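Local coordinates for protein allantoicase (Saccharomyces cerevisiae, PDB 1O59) that hydrolyses allantoate to (S)-ureidoglycolate and urea, a step of purine breakdown that lets yeast use purines as a secondary nitrogen source, at residues P286-E292 / L312-T318; A57-I61 / W79-W83. One frame throughout, in Å; residues are numbered along the deposited sequence.

Contact 1 (P286-E292 / L312-T318); sequences PQFITVE and LVGKSKT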
loop_
_atom_site.group_PDB
_atom_site.type_symbol
_atom_site.label_atom_id
_atom_site.label_comp_id
_atom_site.label_asym_id
_atom_site.label_seq_id
_atom_site.Cartn_x
_atom_site.Cartn_y
_atom_site.Cartn_z
ATOM N N PRO A 286 -1.502 -5.532 -22.414
ATOM C CA PRO A 286 -2.785 -6.076 -22.899
ATOM C C PRO A 286 -2.950 -5.804 -24.375
ATOM O O PRO A 286 -2.303 -4.906 -24.917
ATOM C CB PRO A 286 -3.827 -5.342 -22.084
ATOM C CG PRO A 286 -3.062 -4.756 -20.949
ATOM C CD PRO A 286 -1.696 -4.433 -21.459
ATOM N N GLN A 287 -3.774 -6.599 -25.033
ATOM C CA GLN A 287 -4.047 -6.353 -26.424
ATOM C C GLN A 287 -5.019 -5.190 -26.560
ATOM O O GLN A 287 -4.888 -4.390 -27.482
ATOM C CB GLN A 287 -4.607 -7.610 -27.069
ATOM C CG GLN A 287 -4.887 -7.459 -28.506
ATOM C CD GLN A 287 -5.339 -8.721 -29.102
ATOM O OE1 GLN A 287 -5.842 -9.599 -28.402
ATOM N NE2 GLN A 287 -5.141 -8.850 -30.397
ATOM N N PHE A 288 -5.989 -5.114 -25.639
ATOM C CA PHE A 288 -6.940 -4.007 -25.574
ATOM C C PHE A 288 -7.232 -3.691 -24.149
ATOM O O PHE A 288 -6.916 -4.481 -23.266
ATOM C CB PHE A 288 -8.292 -4.373 -26.180
ATOM C CG PHE A 288 -8.249 -4.774 -27.618
ATOM C CD1 PHE A 288 -8.170 -3.811 -28.622
ATOM C CD2 PHE A 288 -8.351 -6.111 -27.979
ATOM C CE1 PHE A 288 -8.171 -4.170 -29.954
ATOM C CE2 PHE A 288 -8.341 -6.484 -29.316
ATOM C CZ PHE A 288 -8.248 -5.504 -30.296
ATOM N N ILE A 289 -7.879 -2.541 -23.931
ATOM C CA ILE A 289 -8.423 -2.167 -22.612
ATOM C C ILE A 289 -9.772 -1.458 -22.747
ATOM O O ILE A 289 -10.112 -0.928 -23.787
ATOM C CB ILE A 289 -7.421 -1.271 -21.759
ATOM C CG1 ILE A 289 -7.232 0.112 -22.380
ATOM C CG2 ILE A 289 -6.065 -1.949 -21.543
ATOM C CD1 ILE A 289 -8.199 1.149 -21.901
ATOM N N THR A 290 -10.530 -1.473 -21.660
ATOM C CA THR A 290 -11.665 -0.577 -21.489
ATOM C C THR A 290 -11.606 0.002 -20.078
ATOM O O THR A 290 -10.951 -0.543 -19.221
ATOM C CB THR A 290 -13.055 -1.295 -21.707
ATOM O OG1 THR A 290 -13.250 -2.320 -20.721
ATOM C CG2 THR A 290 -13.158 -2.013 -23.045
ATOM N N VAL A 291 -12.302 1.103 -19.857
ATOM C CA VAL A 291 -12.446 1.649 -18.537
ATOM C C VAL A 291 -13.920 1.998 -18.355
ATOM O O VAL A 291 -14.484 2.694 -19.187
ATOM C CB VAL A 291 -11.596 2.910 -18.339
ATOM C CG1 VAL A 291 -11.717 3.408 -16.898
ATOM C CG2 VAL A 291 -10.130 2.650 -18.722
ATOM N N GLU A 292 -14.543 1.477 -17.298
ATOM C CA GLU A 292 -15.898 1.864 -16.918
ATOM C C GLU A 292 -15.855 2.591 -15.615
ATOM O O GLU A 292 -14.912 2.420 -14.835
ATOM C CB GLU A 292 -16.783 0.650 -16.727
ATOM C CG GLU A 292 -16.926 -0.184 -17.989
ATOM C CD GLU A 292 -16.475 -1.604 -17.754
ATOM O OE1 GLU A 292 -17.421 -2.421 -17.522
ATOM O OE2 GLU A 292 -15.194 -1.855 -17.751
ATOM N N LEU A 312 -16.503 4.534 -19.884
ATOM C CA LEU A 312 -15.700 5.765 -19.963
ATOM C C LEU A 312 -14.707 5.674 -21.108
ATOM O O LEU A 312 -14.576 6.604 -21.880
ATOM C CB LEU A 312 -14.942 6.031 -18.657
ATOM C CG LEU A 312 -15.762 6.181 -17.383
ATOM C CD1 LEU A 312 -14.837 6.151 -16.207
ATOM C CD2 LEU A 312 -16.571 7.438 -17.427
ATOM N N VAL A 313 -13.990 4.560 -21.185
ATOM C CA VAL A 313 -13.195 4.221 -22.361
ATOM C C VAL A 313 -13.669 2.897 -22.969
ATOM O O VAL A 313 -13.773 1.881 -22.289
ATOM C CB VAL A 313 -11.688 4.172 -22.053
ATOM C CG1 VAL A 313 -10.903 3.824 -23.303
ATOM C CG2 VAL A 313 -11.216 5.511 -21.492
ATOM N N GLY A 314 -14.013 2.965 -24.254
ATOM C CA GLY A 314 -14.400 1.817 -25.047
ATOM C C GLY A 314 -13.181 1.056 -25.485
ATOM O O GLY A 314 -12.060 1.457 -25.200
ATOM N N LYS A 315 -13.415 -0.067 -26.163
ATOM C CA LYS A 315 -12.349 -1.025 -26.487
ATOM C C LYS A 315 -11.271 -0.283 -27.254
ATOM O O LYS A 315 -11.551 0.294 -28.297
ATOM C CB LYS A 315 -12.908 -2.203 -27.297
ATOM C CG LYS A 315 -11.962 -3.391 -27.475
ATOM C CD LYS A 315 -12.732 -4.608 -27.982
ATOM C CE LYS A 315 -11.811 -5.730 -28.492
ATOM N NZ LYS A 315 -12.233 -6.310 -29.833
ATOM N N SER A 316 -10.053 -0.283 -26.709
ATOM C CA SER A 316 -8.959 0.527 -27.218
ATOM C C SER A 316 -7.737 -0.332 -27.311
ATOM O O SER A 316 -7.360 -0.970 -26.331
ATOM C CB SER A 316 -8.660 1.686 -26.260
ATOM O OG SER A 316 -9.694 2.645 -26.275
ATOM N N LYS A 317 -7.109 -0.324 -28.483
ATOM C CA LYS A 317 -5.872 -1.065 -28.724
ATOM C C LYS A 317 -4.724 -0.440 -27.904
ATOM O O LYS A 317 -4.558 0.774 -27.896
ATOM C CB LYS A 317 -5.505 -1.074 -30.229
ATOM C CG LYS A 317 -4.573 -2.214 -30.601
ATOM C CD LYS A 317 -4.131 -2.255 -32.090
ATOM C CE LYS A 317 -3.373 -3.597 -32.426
ATOM N NZ LYS A 317 -4.179 -4.862 -32.044
ATOM N N THR A 318 -3.960 -1.299 -27.223
ATOM C CA THR A 318 -2.842 -0.891 -26.367
ATOM C C THR A 318 -1.492 -1.380 -26.902
ATOM O O THR A 318 -1.401 -2.345 -27.692
ATOM C CB THR A 318 -3.036 -1.341 -24.868
ATOM O OG1 THR A 318 -3.563 -2.678 -24.779
ATOM C CG2 THR A 318 -4.085 -0.472 -24.172
HETATM O O HOH W 1 -2.756 -4.382 -29.135
#
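Leu312 N and Val313 N converge on one residue, Val291, of the antiparallel neighbour, the mark of a classic beta bulge at the margin of a five-stranded sheet in the second allantoicase repeat. The evidence is a shared acceptor: Val291 O receives Leu312 N at 2.8 Å and also Val313 N, the latter on a lone pair. Leu312 reaches past these two hydrogen bonds to lay CD1 against the backbone carbon of Glu292. Val313 returns the pairing through its carbonyl to Val291 N and sets its CB 3.9 Å from Val291 CB, on the buried face where Tyr326 also covers it. Gly314 O is taken by the hydroxyl of Ser316, OG to O 2.9 Å. Lys315 runs extended, CG anti to its own N (chi1 -169°), which carries CE over one face of the Phe288 ring, 3.6 Å from the centroid. The bend at chi4 sets NZ 4.2 Å from that centroid, a cation-pi contact. If an alanine replaced Phe288, this ammonium would probably lose its aromatic partner and the lysine chain be free to swing. Ser316 exchanges backbone bonds with Ile289 in both directions, and Lys317 brings CA obliquely to CD1 of the Phe288 ring. Thr318 closes the pairing with both branches: CG2 meets Ile289 CG2 at 3.6 Å, while OG1 donates to Pro286 O at 2.6 Å, from 69° out of the carbonyl plane.

Contact 2 (A57-I61 / W79-W83); sequences AENLI and WYDGW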
loop_
_atom_site.group_PDB
_atom_site.type_symbol
_atom_site.label_atom_id
_atom_site.label_comp_id
_atom_site.label_asym_id
_atom_site.label_seq_id
_atom_site.Cartn_x
_atom_site.Cartn_y
_atom_site.Cartn_z
ATOM N N ALA A 57 17.085 -1.328 9.073
ATOM C CA ALA A 57 15.715 -0.892 9.288
ATOM C C ALA A 57 14.961 -0.659 7.994
ATOM O O ALA A 57 13.780 -0.896 7.898
ATOM C CB ALA A 57 15.727 0.380 10.121
ATOM N N GLU A 58 15.664 -0.207 6.982
ATOM C CA GLU A 58 15.059 0.098 5.682
ATOM C C GLU A 58 14.374 -1.093 5.030
ATOM O O GLU A 58 13.470 -0.906 4.186
ATOM C CB GLU A 58 16.132 0.610 4.721
ATOM C CG GLU A 58 15.685 1.806 3.934
ATOM C CD GLU A 58 16.684 2.195 2.867
ATOM O OE1 GLU A 58 17.932 2.214 3.187
ATOM O OE2 GLU A 58 16.212 2.495 1.720
ATOM N N ASN A 59 14.815 -2.300 5.392
ATOM C CA ASN A 59 14.198 -3.518 4.866
ATOM C C ASN A 59 12.733 -3.660 5.240
ATOM O O ASN A 59 11.961 -4.232 4.474
ATOM C CB ASN A 59 14.964 -4.773 5.289
ATOM C CG ASN A 59 16.345 -4.871 4.658
ATOM O OD1 ASN A 59 17.329 -5.145 5.347
ATOM N ND2 ASN A 59 16.428 -4.635 3.363
ATOM N N LEU A 60 12.343 -3.101 6.380
ATOM C CA LEU A 60 10.980 -3.274 6.923
ATOM C C LEU A 60 9.883 -2.849 5.991
ATOM O O LEU A 60 8.799 -3.427 6.044
ATOM C CB LEU A 60 10.802 -2.463 8.198
ATOM C CG LEU A 60 11.663 -2.830 9.391
ATOM C CD1 LEU A 60 11.563 -1.770 10.463
ATOM C CD2 LEU A 60 11.238 -4.158 9.957
ATOM N N ILE A 61 10.142 -1.823 5.170
ATOM C CA ILE A 61 9.088 -1.218 4.321
ATOM C C ILE A 61 9.189 -1.540 2.838
ATOM O O ILE A 61 8.408 -0.988 2.017
ATOM C CB ILE A 61 9.002 0.307 4.488
ATOM C CG1 ILE A 61 10.330 0.991 4.188
ATOM C CG2 ILE A 61 8.566 0.679 5.899
ATOM C CD1 ILE A 61 10.192 2.526 4.131
ATOM N N TRP A 79 23.888 -11.440 5.886
ATOM C CA TRP A 79 22.645 -10.881 5.320
ATOM C C TRP A 79 21.406 -11.429 6.033
ATOM O O TRP A 79 21.311 -12.620 6.367
ATOM C CB TRP A 79 22.538 -11.161 3.813
ATOM C CG TRP A 79 21.118 -11.013 3.195
ATOM C CD1 TRP A 79 20.206 -12.034 2.892
ATOM C CD2 TRP A 79 20.478 -9.793 2.786
ATOM N NE1 TRP A 79 19.059 -11.511 2.339
ATOM C CE2 TRP A 79 19.192 -10.142 2.254
ATOM C CE3 TRP A 79 20.851 -8.431 2.823
ATOM C CZ2 TRP A 79 18.287 -9.167 1.763
ATOM C CZ3 TRP A 79 19.955 -7.472 2.350
ATOM C CH2 TRP A 79 18.690 -7.841 1.822
ATOM N N TYR A 80 20.460 -10.528 6.268
ATOM C CA TYR A 80 19.103 -10.884 6.679
ATOM C C TYR A 80 18.177 -9.861 6.045
ATOM O O TYR A 80 18.481 -8.651 6.036
ATOM C CB TYR A 80 18.995 -10.781 8.174
ATOM C CG TYR A 80 18.785 -12.051 8.954
ATOM C CD1 TYR A 80 19.801 -12.552 9.791
ATOM C CD2 TYR A 80 17.535 -12.707 8.948
ATOM C CE1 TYR A 80 19.577 -13.700 10.589
ATOM C CE2 TYR A 80 17.310 -13.852 9.717
ATOM C CZ TYR A 80 18.329 -14.345 10.539
ATOM O OH TYR A 80 18.106 -15.466 11.315
ATOM N N ASP A 81 17.053 -10.338 5.524
ATOM C CA ASP A 81 16.119 -9.485 4.821
ATOM C C ASP A 81 15.169 -8.924 5.851
ATOM O O ASP A 81 14.052 -9.430 6.070
ATOM C CB ASP A 81 15.393 -10.281 3.756
ATOM C CG ASP A 81 14.599 -9.408 2.815
ATOM O OD1 ASP A 81 14.413 -8.186 3.087
ATOM O OD2 ASP A 81 14.121 -9.882 1.765
ATOM N N GLY A 82 15.651 -7.888 6.520
ATOM C CA GLY A 82 14.982 -7.390 7.700
ATOM C C GLY A 82 15.748 -6.404 8.523
ATOM O O GLY A 82 16.879 -6.024 8.207
ATOM N N TRP A 83 15.113 -5.985 9.594
ATOM C CA TRP A 83 15.734 -5.135 10.591
ATOM C C TRP A 83 16.140 -6.017 11.759
ATOM O O TRP A 83 15.300 -6.752 12.286
ATOM C CB TRP A 83 14.727 -4.099 11.070
ATOM C CG TRP A 83 15.217 -3.209 12.160
ATOM C CD1 TRP A 83 16.446 -2.652 12.259
ATOM C CD2 TRP A 83 14.482 -2.767 13.287
ATOM N NE1 TRP A 83 16.532 -1.879 13.382
ATOM C CE2 TRP A 83 15.330 -1.921 14.036
ATOM C CE3 TRP A 83 13.166 -2.988 13.749
ATOM C CZ2 TRP A 83 14.911 -1.278 15.239
ATOM C CZ3 TRP A 83 12.742 -2.347 14.946
ATOM C CH2 TRP A 83 13.621 -1.510 15.675
#
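Leu60 N donates to Ala57 O at 3.0 Å, closing a 3-10 turn whose two ends both press on Trp83. From Ala57, CB lies over the face of the five-membered ring, 4.1 Å from its centroid and 23° off the normal, a CH-pi contact. From Leu60, the branched end meets the stem of the same side chain, CD2 to Trp83 CB 3.7 Å, and CD1 slants toward CE3 at 3.9 Å. A trans first torsion (chi1 177°) lays the indole against Ala57, and its N-H is spent on the carbonyl of Asp51, a bond that helps fix the ring's rotation. Leu179 and Val96, from strands 176-182 and 94-99, neighbours in a five-stranded antiparallel sheet, pack on both Leu60 and Trp83. Between the turn's two ends, Asn59 lays CB 3.6 Å from Gly82 CA, side chain against bare backbone. Asp81 centres an inverse gamma turn, marked by a weak bond from Gly82 N to Tyr80 O, and its carboxylate forms a salt bridge with Arg189. The whole is a 3-10 turn packed on Trp83 and, through Asn59, on the inverse gamma turn before it, where the connection after strand 45-49 runs into strand 83-84 of the first allantoicase repeat.

Overall arrangement
The two contacts belong to different allantoicase repeats, lie on opposite sides of the chain's centre and do not touch; their centres are 40 Å apart. Contact 1 pairs the outermost strand 309-317 with its neighbour 288-294, so backbone hydrogen bonds carry it, with a largely apolar face of Ile289, Val291 and Val313 turned inward and Phe288 with Lys317 on the other. Contact 2 joins two parts of a single loop and is the more buried of the two. Its identified cross-contacts are chiefly apolar and CH-pi, while the Asp81 carboxylate and the Trp83 indole N-H find partners outside both segments. A charged group thus meets a partly exposed ring in contact 1, and an apolar one a buried ring in contact 2.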